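Local coordinates for NADPH-ferredoxin reductase FprA (Mycobacterium tuberculosis, PDB 1LQT), which probably passes electrons between NADPH and ferredoxin through its bound FAD, and may supply them to cytochrome P450 systems, at residues P90-L93 with S94-D98; V379-L382 with I383-G387. One frame throughout, in Å; residues are numbered along the deposited sequence. Where two conformers were deposited one is given.

How the contacts relate
Both contacts are local, each made between residues a turn apart along a helix or just past its end, so neither closes a loop and they neither nest nor cross. Contact 1 comes first along the chain: it spans the short helix 90-96 and the two residues leading to strand 99-102, within the FAD-binding half of the molecule. Contact 2 follows nearly three hundred residues later, midway along helix 370-391. Their centres are about 16 Å apart, and they touch where CD2 of L386 packs 3.9 Å from the backbone O of D98. Strand 99-102 is their common neighbour: L93 of contact 1 rests on V100 and Y102, while L382 of contact 2 rests on A99 and I101.

Contact 1: P90-L93 with S94-D98; sequences PGEL and SERYD
With CG anti to the carbonyl carbon in both residues (chi1 -68° in L93, -71° in Y97), the two side chains lie alongside each other, CD2 of L93 being 3.9 Å from CE1 of Y97. The ring also turns its edge to the backbone, with L93 O 3.4 Å from Y97 CD1 and close to the ring plane. R96 extends outward as far as NE, and the turn at chi4 (83°) swings NH1 back to E92 O at 3.3 Å. The oxygen lies nearly in the guanidinium plane, but NH1 stands above the carbonyl plane; E95 N reaches E92 O from the opposite face at 3.2 Å, and R96 N adds a weak bond. The E92 carboxylate forms a salt bridge with R413, while R96 makes a cation-pi contact with W409. At the helix start S94 N bonds to P90 O (2.9 Å), and a water joins G91 O to E95 OE2. P90 suits this first turn, where amides lack a carbonyl of the same helix to bond. Large and apolar, L93 suits the buried side; Y97 packs its ring on strand 4-9 while its OH bonds to D37. L93 O takes an i-to-i+3 bond from R96 N (3.1 Å) and a weak i-to-i+4 bond from Y97 N, the first residue to leave helical angles, as commonly happens where a helix ends, here before strand 99-102 of the Rossmann-type FAD domain.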
loop_
_atom_site.group_PDB
_atom_site.type_symbol
_atom_site.label_atom_id
_atom_site.label_comp_id
_atom_site.label_asym_id
_atom_site.label_seq_id
_atom_site.Cartn_x
_atom_site.Cartn_y
_atom_site.Cartn_z
ATOM N N PRO A 90 -15.438 15.459 -7.122
ATOM C CA PRO A 90 -15.994 15.497 -5.773
ATOM C C PRO A 90 -17.260 16.351 -5.654
ATOM O O PRO A 90 -18.212 15.928 -5.007
ATOM C CB PRO A 90 -14.825 16.015 -4.922
ATOM C CG PRO A 90 -13.650 15.393 -5.621
ATOM C CD PRO A 90 -13.960 15.593 -7.083
ATOM N N GLY A 91 -17.260 17.553 -6.234
ATOM C CA GLY A 91 -18.411 18.426 -6.127
ATOM C C GLY A 91 -19.636 17.896 -6.806
ATOM O O GLY A 91 -20.738 18.356 -6.509
ATOM N N GLU A 92 -19.466 16.980 -7.736
ATOM C CA GLU A 92 -20.574 16.321 -8.400
ATOM C C GLU A 92 -21.112 15.199 -7.534
ATOM O O GLU A 92 -22.318 14.978 -7.439
ATOM C CB GLU A 92 -20.151 15.812 -9.755
ATOM C CG GLU A 92 -19.757 16.917 -10.706
ATOM C CD GLU A 92 -19.103 16.460 -11.979
ATOM O OE1 GLU A 92 -18.495 15.379 -12.005
ATOM O OE2 GLU A 92 -19.224 17.229 -12.961
ATOM N N LEU A 93 -20.208 14.421 -6.934
ATOM C CA LEU A 93 -20.636 13.358 -6.037
ATOM C C LEU A 93 -21.360 13.926 -4.843
ATOM O O LEU A 93 -22.330 13.333 -4.365
ATOM C CB LEU A 93 -19.426 12.536 -5.551
ATOM C CG LEU A 93 -18.775 11.713 -6.643
ATOM C CD1 LEU A 93 -17.483 11.082 -6.108
ATOM C CD2 LEU A 93 -19.704 10.646 -7.161
ATOM N N SER A 94 -20.901 15.060 -4.338
ATOM C CA SER A 94 -21.512 15.628 -3.149
ATOM C C SER A 94 -22.947 16.124 -3.416
ATOM O O SER A 94 -23.722 16.195 -2.495
ATOM C CB SER A 94 -20.661 16.727 -2.530
ATOM O OG SER A 94 -20.624 17.823 -3.398
ATOM N N GLU A 95 -23.291 16.380 -4.674
ATOM C CA GLU A 95 -24.659 16.767 -5.058
ATOM C C GLU A 95 -25.547 15.536 -5.216
ATOM O O GLU A 95 -26.760 15.623 -5.060
ATOM C CB GLU A 95 -24.687 17.489 -6.409
ATOM C CG GLU A 95 -23.964 18.815 -6.511
ATOM C CD GLU A 95 -24.525 19.953 -5.689
ATOM O OE1 GLU A 95 -25.519 19.741 -4.953
ATOM O OE2 GLU A 95 -23.938 21.094 -5.797
ATOM N N ARG A 96 -24.961 14.394 -5.557
ATOM C CA ARG A 96 -25.728 13.217 -5.869
ATOM C C ARG A 96 -25.883 12.191 -4.771
ATOM O O ARG A 96 -26.630 11.228 -4.929
ATOM C CB ARG A 96 -25.121 12.547 -7.086
ATOM C CG ARG A 96 -25.416 13.271 -8.327
ATOM C CD ARG A 96 -24.663 12.707 -9.450
ATOM N NE ARG A 96 -25.064 13.320 -10.681
ATOM C CZ ARG A 96 -24.609 14.453 -11.118
ATOM N NH1 ARG A 96 -23.702 15.145 -10.417
ATOM N NH2 ARG A 96 -25.109 14.917 -12.249
ATOM N N TYR A 97 -25.160 12.364 -3.676
ATOM C CA TYR A 97 -25.184 11.448 -2.579
ATOM C C TYR A 97 -25.388 12.215 -1.299
ATOM O O TYR A 97 -25.017 13.383 -1.203
ATOM C CB TYR A 97 -23.855 10.663 -2.543
ATOM C CG TYR A 97 -23.712 9.672 -3.672
ATOM C CD1 TYR A 97 -23.159 10.037 -4.887
ATOM C CD2 TYR A 97 -24.177 8.381 -3.533
ATOM C CE1 TYR A 97 -23.052 9.139 -5.906
ATOM C CE2 TYR A 97 -24.070 7.465 -4.559
ATOM C CZ TYR A 97 -23.517 7.841 -5.745
ATOM O OH TYR A 97 -23.369 6.946 -6.782
ATOM N N ASP A 98 -25.994 11.564 -0.318
ATOM C CA ASP A 98 -26.115 12.160 1.009
ATOM C C ASP A 98 -24.768 12.409 1.657
ATOM O O ASP A 98 -24.578 13.413 2.337
ATOM C CB ASP A 98 -27.000 11.312 1.903
ATOM C CG ASP A 98 -28.437 11.288 1.420
ATOM O OD1 ASP A 98 -28.865 10.224 0.920
ATOM O OD2 ASP A 98 -29.127 12.309 1.517
HETATM O O HOH W 1 -20.837 20.754 -5.070
#

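Contact 2: V379-L382 with I383-G387; sequences VDTL and IKNLG
The amide of N385 is the flat group that meets the preceding turn: the backbone O of T381 lies over one of its faces, 3.3 Å from CG, and T381 CG2 approaches obliquely from the same side, 3.8 Å from OD1. The two side chains lie alongside each other and point the same way. OD1 and T381 O are both acceptors and make no bond with each other; the hydroxyl of Y355 bonds to OD1 instead. T381 sets its methyl beside this amide because CG2 is anti to the backbone N, which places OG1 where G345 O, the stronger partner, and D377 O one turn back both lie within reach of its single proton. A threonine fits here because it offers one branch to each kind of neighbour.

Toward the core the side chains that meet are apolar: V379, L382 and L386 are buried, while I383 lies at the margin. L382 has CG anti to its backbone N (chi1 179°) and extends CD2 along the helix to 3.7 Å from L386 CD1, the two leucines lying side by side. The same CD2 is 4.0 Å from I383 CG1. V379 and I383 meet at an oblique angle, with V379 CG1 touching I383 CD1 at 3.7 Å; I383 CG1 also packs against V379 O. D380 and K384 suit the outer face, where both are exposed, and D380 OD1 bonds to Q376.

Backbone bonds from I383, K384, N385 and L386 to the carbonyls four residues earlier are regular, as expected midway along a long alpha helix. V379 rests on A18, S21 and L22 of helix 13-28, and I383 on A25 of that helix. Helix 370-391 thus packs against helix 13-28 and strand 99-102, and the N385-Y355 bond ties it to strand 354-356 at the edge of the same sheet.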
loop_
_atom_site.group_PDB
_atom_site.type_symbol
_atom_site.label_atom_id
_atom_site.label_comp_id
_atom_site.label_asym_id
_atom_site.label_seq_id
_atom_site.Cartn_x
_atom_site.Cartn_y
_atom_site.Cartn_z
ATOM N N VAL A 379 -17.698 6.431 10.126
ATOM C CA VAL A 379 -19.094 6.141 9.792
ATOM C C VAL A 379 -20.045 6.569 10.896
ATOM O O VAL A 379 -21.094 7.127 10.623
ATOM C CB VAL A 379 -19.261 4.658 9.406
ATOM C CG1 VAL A 379 -20.708 4.262 9.420
ATOM C CG2 VAL A 379 -18.629 4.397 8.035
ATOM N N ASP A 380 -19.625 6.399 12.151
ATOM C CA ASP A 380 -20.461 6.847 13.244
ATOM C C ASP A 380 -20.689 8.357 13.136
ATOM O O ASP A 380 -21.798 8.853 13.316
ATOM C CB ASP A 380 -19.804 6.561 14.578
ATOM C CG ASP A 380 -19.796 5.092 14.960
ATOM O OD1 ASP A 380 -20.526 4.262 14.381
ATOM O OD2 ASP A 380 -19.072 4.707 15.915
ATOM N N THR A 381 -19.625 9.108 12.885
ATOM C CA THR A 381 -19.744 10.562 12.710
ATOM C C THR A 381 -20.671 10.929 11.553
ATOM O O THR A 381 -21.541 11.793 11.675
ATOM C CB THR A 381 -18.351 11.176 12.443
ATOM O OG1 THR A 381 -17.466 10.902 13.531
ATOM C CG2 THR A 381 -18.431 12.680 12.322
ATOM N N LEU A 382 -20.454 10.278 10.410
ATOM C CA LEU A 382 -21.259 10.484 9.227
ATOM C C LEU A 382 -22.741 10.261 9.519
ATOM O O LEU A 382 -23.598 11.079 9.141
ATOM C CB LEU A 382 -20.745 9.528 8.141
ATOM C CG LEU A 382 -21.423 9.496 6.788
ATOM C CD1 LEU A 382 -20.504 8.838 5.786
ATOM C CD2 LEU A 382 -22.733 8.779 6.815
ATOM N N ILE A 383 -23.053 9.163 10.184
ATOM C CA ILE A 383 -24.443 8.801 10.433
ATOM C C ILE A 383 -25.077 9.784 11.416
ATOM O O ILE A 383 -26.223 10.190 11.241
ATOM C CB ILE A 383 -24.547 7.362 10.931
ATOM C CG1 ILE A 383 -24.223 6.433 9.755
ATOM C CG2 ILE A 383 -25.941 7.047 11.486
ATOM C CD1 ILE A 383 -24.275 5.003 10.041
ATOM N N LYS A 384 -24.332 10.182 12.442
ATOM C CA LYS A 384 -24.835 11.210 13.357
ATOM C C LYS A 384 -25.176 12.484 12.593
ATOM O O LYS A 384 -26.225 13.099 12.829
ATOM C CB LYS A 384 -23.808 11.479 14.454
ATOM C CG LYS A 384 -24.117 12.688 15.371
ATOM C CD LYS A 384 -23.101 12.752 16.528
ATOM C CE LYS A 384 -23.191 14.034 17.392
ATOM N NZ LYS A 384 -22.111 14.024 18.439
ATOM N N ASN A 385 -24.289 12.891 11.680
ATOM C CA ASN A 385 -24.509 14.114 10.925
ATOM C C ASN A 385 -25.700 14.013 9.995
ATOM O O ASN A 385 -26.464 14.952 9.871
ATOM C CB ASN A 385 -23.242 14.502 10.143
ATOM C CG ASN A 385 -22.124 14.989 11.024
ATOM O OD1 ASN A 385 -20.938 14.954 10.599
ATOM N ND2 ASN A 385 -22.444 15.457 12.202
ATOM N N LEU A 386 -25.937 12.846 9.413
ATOM C CA LEU A 386 -27.122 12.696 8.565
ATOM C C LEU A 386 -28.394 12.816 9.383
ATOM O O LEU A 386 -29.360 13.405 8.922
ATOM C CB LEU A 386 -27.132 11.360 7.848
ATOM C CG LEU A 386 -26.103 11.163 6.744
ATOM C CD1 LEU A 386 -26.282 9.775 6.194
ATOM C CD2 LEU A 386 -26.224 12.201 5.664
ATOM N N GLY A 387 -28.377 12.200 10.562
ATOM C CA GLY A 387 -29.507 12.214 11.470
ATOM C C GLY A 387 -29.838 13.634 11.866
ATOM O O GLY A 387 -31.003 14.051 11.938
#